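Local coordinates for YHDH (Escherichia coli, PDB 1O89), which probably catalyses the NADPH-dependent reduction of acrylyl-CoA to propanoyl-CoA and works as a homodimer, at residues G163-G175 and V232-V244. Numbering follows the deposited sequence.
Sequences GVRPQDGEIVVTG and VWAGAIDTVGDKV
With chi1 of 67°, Val172 holds CG1 between its backbone N and carbonyl carbon, and Trp233, its CG anti to the carbonyl carbon, lays the indole against that methyl. Val172 CG1 sits 3.5 Å from the centroid of the five-membered ring of Trp233, almost on the ring normal, a CH-pi contact that suits a branched methyl and a broad flat indole; Val232 CG2 covers the opposite face, and Gln251 takes the indole NE1. An alanine in place of Trp233 would probably leave Val172 CG1 without its aromatic cover and Gln251 without its indole donor. Beyond the ring the strands run parallel, Ile237 N giving a 2.9 Å hydrogen bond to Val172 O. Gly235 suits its place, since a CB there would sit tight against Ile171 CD1 and Val164 CG1. On the C-terminal side of the pair, Thr174 OG1 donates to Asp238 OD1, at a doubtfully short distance, and accepts from Thr239 N, a double role that suits a hydroxyl. Thr239 OG1 donates to Thr174 O from above the carbonyl plane. A carboxylate suits Asp238, whose OD2 separately takes Gly241 N in an Asx motif. These are the central strands of the Rossmann-type domain, and Thr239 packs on NADP(+)-binding Val180. Apolar packing thus gives way to polar bonds tying the two chain segments together beside the cofactor site.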
loop_
_atom_site.group_PDB
_atom_site.type_symbol
_atom_site.label_atom_id
_atom_site.label_comp_id
_atom_site.label_asym_id
_atom_site.label_seq_id
_atom_site.Cartn_x
_atom_site.Cartn_y
_atom_site.Cartn_z
ATOM N N GLY A 163 5.714 10.012 2.662
ATOM C CA GLY A 163 6.338 10.799 3.717
ATOM C C GLY A 163 7.674 10.257 4.223
ATOM O O GLY A 163 8.185 10.707 5.255
ATOM N N VAL A 164 8.252 9.290 3.513
ATOM C CA VAL A 164 9.537 8.706 3.921
ATOM C C VAL A 164 10.708 9.630 3.544
ATOM O O VAL A 164 11.017 9.822 2.366
ATOM C CB VAL A 164 9.748 7.291 3.333
ATOM C CG1 VAL A 164 11.056 6.694 3.830
ATOM C CG2 VAL A 164 8.580 6.390 3.699
ATOM N N ARG A 165 11.354 10.184 4.569
ATOM C CA ARG A 165 12.482 11.109 4.404
ATOM C C ARG A 165 13.780 10.472 4.950
ATOM O O ARG A 165 13.719 9.456 5.657
ATOM C CB ARG A 165 12.198 12.423 5.128
ATOM C CG ARG A 165 10.770 12.956 5.005
ATOM C CD ARG A 165 10.351 13.860 6.182
ATOM N NE ARG A 165 10.099 13.095 7.407
ATOM C CZ ARG A 165 9.901 13.639 8.608
ATOM N NH1 ARG A 165 9.892 14.959 8.764
ATOM N NH2 ARG A 165 9.695 12.858 9.664
ATOM N N PRO A 166 14.940 11.037 4.599
ATOM C CA PRO A 166 16.241 10.534 5.082
ATOM C C PRO A 166 16.396 10.395 6.598
ATOM O O PRO A 166 17.084 9.478 7.059
ATOM C CB PRO A 166 17.242 11.580 4.551
ATOM C CG PRO A 166 16.589 12.143 3.329
ATOM C CD PRO A 166 15.107 12.164 3.660
ATOM N N GLN A 167 15.772 11.286 7.363
ATOM C CA GLN A 167 15.885 11.261 8.833
ATOM C C GLN A 167 15.054 10.161 9.507
ATOM O O GLN A 167 15.187 9.930 10.708
ATOM C CB GLN A 167 15.504 12.623 9.431
ATOM C CG GLN A 167 14.118 13.162 9.016
ATOM C CD GLN A 167 14.210 14.346 8.044
ATOM O OE1 GLN A 167 14.814 14.240 6.945
ATOM N NE2 GLN A 167 13.625 15.476 8.444
ATOM N N ASP A 168 14.204 9.487 8.733
ATOM C CA ASP A 168 13.285 8.484 9.273
ATOM C C ASP A 168 13.909 7.122 9.487
ATOM O O ASP A 168 13.419 6.341 10.316
ATOM C CB ASP A 168 12.069 8.341 8.361
ATOM C CG ASP A 168 11.185 9.551 8.404
ATOM O OD1 ASP A 168 11.000 10.098 9.500
ATOM O OD2 ASP A 168 10.632 10.029 7.407
ATOM N N GLY A 169 14.961 6.834 8.719
ATOM C CA GLY A 169 15.732 5.617 8.897
ATOM C C GLY A 169 16.266 5.003 7.618
ATOM O O GLY A 169 16.271 5.606 6.544
ATOM N N GLU A 170 16.703 3.763 7.748
ATOM C CA GLU A 170 17.361 3.059 6.665
ATOM C C GLU A 170 16.366 2.629 5.591
ATOM O O GLU A 170 15.251 2.214 5.892
ATOM C CB GLU A 170 18.108 1.835 7.210
ATOM C CG GLU A 170 19.332 2.163 8.053
ATOM C CD GLU A 170 20.249 0.963 8.237
ATOM O OE1 GLU A 170 19.739 -0.123 8.575
ATOM O OE2 GLU A 170 21.474 1.098 8.039
ATOM N N ILE A 171 16.787 2.728 4.337
ATOM C CA ILE A 171 16.005 2.224 3.220
ATOM C C ILE A 171 16.658 0.965 2.678
ATOM O O ILE A 171 17.814 1.001 2.279
ATOM C CB ILE A 171 15.899 3.260 2.099
ATOM C CG1 ILE A 171 15.476 4.623 2.643
ATOM C CG2 ILE A 171 14.909 2.778 1.023
ATOM C CD1 ILE A 171 14.119 4.637 3.345
ATOM N N VAL A 172 15.904 -0.131 2.640
ATOM C CA VAL A 172 16.380 -1.369 2.042
ATOM C C VAL A 172 15.943 -1.502 0.575
ATOM O O VAL A 172 14.774 -1.319 0.251
ATOM C CB VAL A 172 15.963 -2.620 2.874
ATOM C CG1 VAL A 172 14.448 -2.857 2.861
ATOM C CG2 VAL A 172 16.718 -3.853 2.404
ATOM N N VAL A 173 16.894 -1.814 -0.301
ATOM C CA VAL A 173 16.613 -2.107 -1.707
ATOM C C VAL A 173 16.910 -3.581 -1.988
ATOM O O VAL A 173 18.031 -4.037 -1.773
ATOM C CB VAL A 173 17.460 -1.247 -2.635
ATOM C CG1 VAL A 173 17.130 -1.560 -4.094
ATOM C CG2 VAL A 173 17.253 0.239 -2.326
ATOM N N THR A 174 15.914 -4.331 -2.447
ATOM C CA THR A 174 16.133 -5.729 -2.785
ATOM C C THR A 174 16.476 -5.879 -4.280
ATOM O O THR A 174 16.283 -4.942 -5.069
ATOM C CB THR A 174 14.926 -6.574 -2.376
ATOM O OG1 THR A 174 13.786 -6.189 -3.140
ATOM C CG2 THR A 174 14.515 -6.307 -0.911
ATOM N N GLY A 175 17.029 -7.031 -4.647
ATOM C CA GLY A 175 17.550 -7.269 -5.993
ATOM C C GLY A 175 18.433 -6.121 -6.467
ATOM O O GLY A 175 18.365 -5.683 -7.615
ATOM N N VAL A 232 13.058 -2.352 11.517
ATOM C CA VAL A 232 14.360 -1.827 11.078
ATOM C C VAL A 232 14.317 -0.864 9.876
ATOM O O VAL A 232 15.197 -0.019 9.764
ATOM C CB VAL A 232 15.400 -2.975 10.816
ATOM C CG1 VAL A 232 15.869 -3.598 12.127
ATOM C CG2 VAL A 232 14.844 -4.056 9.907
ATOM N N TRP A 233 13.318 -0.950 8.995
ATOM C CA TRP A 233 13.312 -0.102 7.777
ATOM C C TRP A 233 12.294 1.040 7.795
ATOM O O TRP A 233 11.121 0.833 8.108
ATOM C CB TRP A 233 13.074 -0.921 6.499
ATOM C CG TRP A 233 13.773 -2.215 6.431
ATOM C CD1 TRP A 233 13.203 -3.441 6.286
ATOM C CD2 TRP A 233 15.178 -2.427 6.490
ATOM N NE1 TRP A 233 14.168 -4.416 6.279
ATOM C CE2 TRP A 233 15.396 -3.819 6.387
ATOM C CE3 TRP A 233 16.286 -1.581 6.627
ATOM C CZ2 TRP A 233 16.671 -4.383 6.424
ATOM C CZ3 TRP A 233 17.555 -2.144 6.661
ATOM C CH2 TRP A 233 17.734 -3.531 6.565
ATOM N N ALA A 234 12.747 2.240 7.422
ATOM C CA ALA A 234 11.851 3.390 7.242
ATOM C C ALA A 234 11.096 3.266 5.930
ATOM O O ALA A 234 9.923 3.661 5.820
ATOM C CB ALA A 234 12.640 4.681 7.264
ATOM N N GLY A 235 11.793 2.743 4.930
ATOM C CA GLY A 235 11.230 2.507 3.621
ATOM C C GLY A 235 11.939 1.372 2.904
ATOM O O GLY A 235 12.988 0.886 3.353
ATOM N N ALA A 236 11.369 0.957 1.773
ATOM C CA ALA A 236 11.927 -0.146 1.004
ATOM C C ALA A 236 11.529 -0.073 -0.467
ATOM O O ALA A 236 10.440 0.385 -0.816
ATOM C CB ALA A 236 11.508 -1.515 1.620
ATOM N N ILE A 237 12.442 -0.496 -1.326
ATOM C CA ILE A 237 12.169 -0.617 -2.744
ATOM C C ILE A 237 12.428 -2.071 -3.071
ATOM O O ILE A 237 13.579 -2.518 -3.033
ATOM C CB ILE A 237 13.078 0.337 -3.574
ATOM C CG1 ILE A 237 12.664 1.781 -3.327
ATOM C CG2 ILE A 237 12.994 0.021 -5.063
ATOM C CD1 ILE A 237 13.439 2.823 -4.079
ATOM N N ASP A 238 11.370 -2.813 -3.398
ATOM C CA ASP A 238 11.510 -4.247 -3.649
ATOM C C ASP A 238 11.334 -4.608 -5.115
ATOM O O ASP A 238 10.379 -4.181 -5.751
ATOM C CB ASP A 238 10.502 -5.018 -2.819
ATOM C CG ASP A 238 10.501 -6.472 -3.141
ATOM O OD1 ASP A 238 11.523 -7.152 -2.861
ATOM O OD2 ASP A 238 9.532 -7.010 -3.718
ATOM N N THR A 239 12.267 -5.411 -5.631
ATOM C CA THR A 239 12.262 -5.856 -7.020
ATOM C C THR A 239 12.058 -7.362 -7.124
ATOM O O THR A 239 12.025 -7.881 -8.221
ATOM C CB THR A 239 13.584 -5.471 -7.730
ATOM O OG1 THR A 239 14.702 -6.107 -7.090
ATOM C CG2 THR A 239 13.885 -3.967 -7.603
ATOM N N VAL A 240 11.897 -8.054 -5.997
ATOM C CA VAL A 240 11.956 -9.518 -5.980
ATOM C C VAL A 240 10.630 -10.187 -5.637
ATOM O O VAL A 240 10.318 -11.236 -6.169
ATOM C CB VAL A 240 13.174 -10.073 -5.127
ATOM C CG1 VAL A 240 13.693 -9.068 -4.146
ATOM C CG2 VAL A 240 12.875 -11.429 -4.438
ATOM N N GLY A 241 9.837 -9.588 -4.773
ATOM C CA GLY A 241 8.541 -10.136 -4.463
ATOM C C GLY A 241 8.691 -11.387 -3.629
ATOM O O GLY A 241 9.730 -11.603 -2.987
ATOM N N ASP A 242 7.642 -12.203 -3.626
ATOM C CA ASP A 242 7.687 -13.526 -2.998
ATOM C C ASP A 242 8.019 -13.391 -1.506
ATOM O O ASP A 242 7.489 -12.501 -0.850
ATOM C CB ASP A 242 8.676 -14.423 -3.758
ATOM C CG ASP A 242 8.445 -15.901 -3.507
ATOM O OD1 ASP A 242 7.334 -16.396 -3.793
ATOM O OD2 ASP A 242 9.323 -16.646 -3.030
ATOM N N LYS A 243 8.904 -14.247 -0.987
ATOM C CA LYS A 243 9.248 -14.280 0.429
ATOM C C LYS A 243 10.118 -13.093 0.860
ATOM O O LYS A 243 10.038 -12.668 2.005
ATOM C CB LYS A 243 9.956 -15.600 0.779
ATOM C CG LYS A 243 9.018 -16.799 0.877
ATOM C CD LYS A 243 9.741 -18.138 0.673
ATOM C CE LYS A 243 8.832 -19.343 0.974
ATOM N NZ LYS A 243 7.405 -18.962 1.295
ATOM N N VAL A 244 10.952 -12.571 -0.037
ATOM C CA VAL A 244 11.801 -11.419 0.296
ATOM C C VAL A 244 10.957 -10.196 0.607
ATOM O O VAL A 244 11.253 -9.455 1.537
ATOM C CB VAL A 244 12.787 -11.060 -0.840
ATOM C CG1 VAL A 244 13.415 -9.657 -0.614
ATOM C CG2 VAL A 244 13.861 -12.111 -0.961
#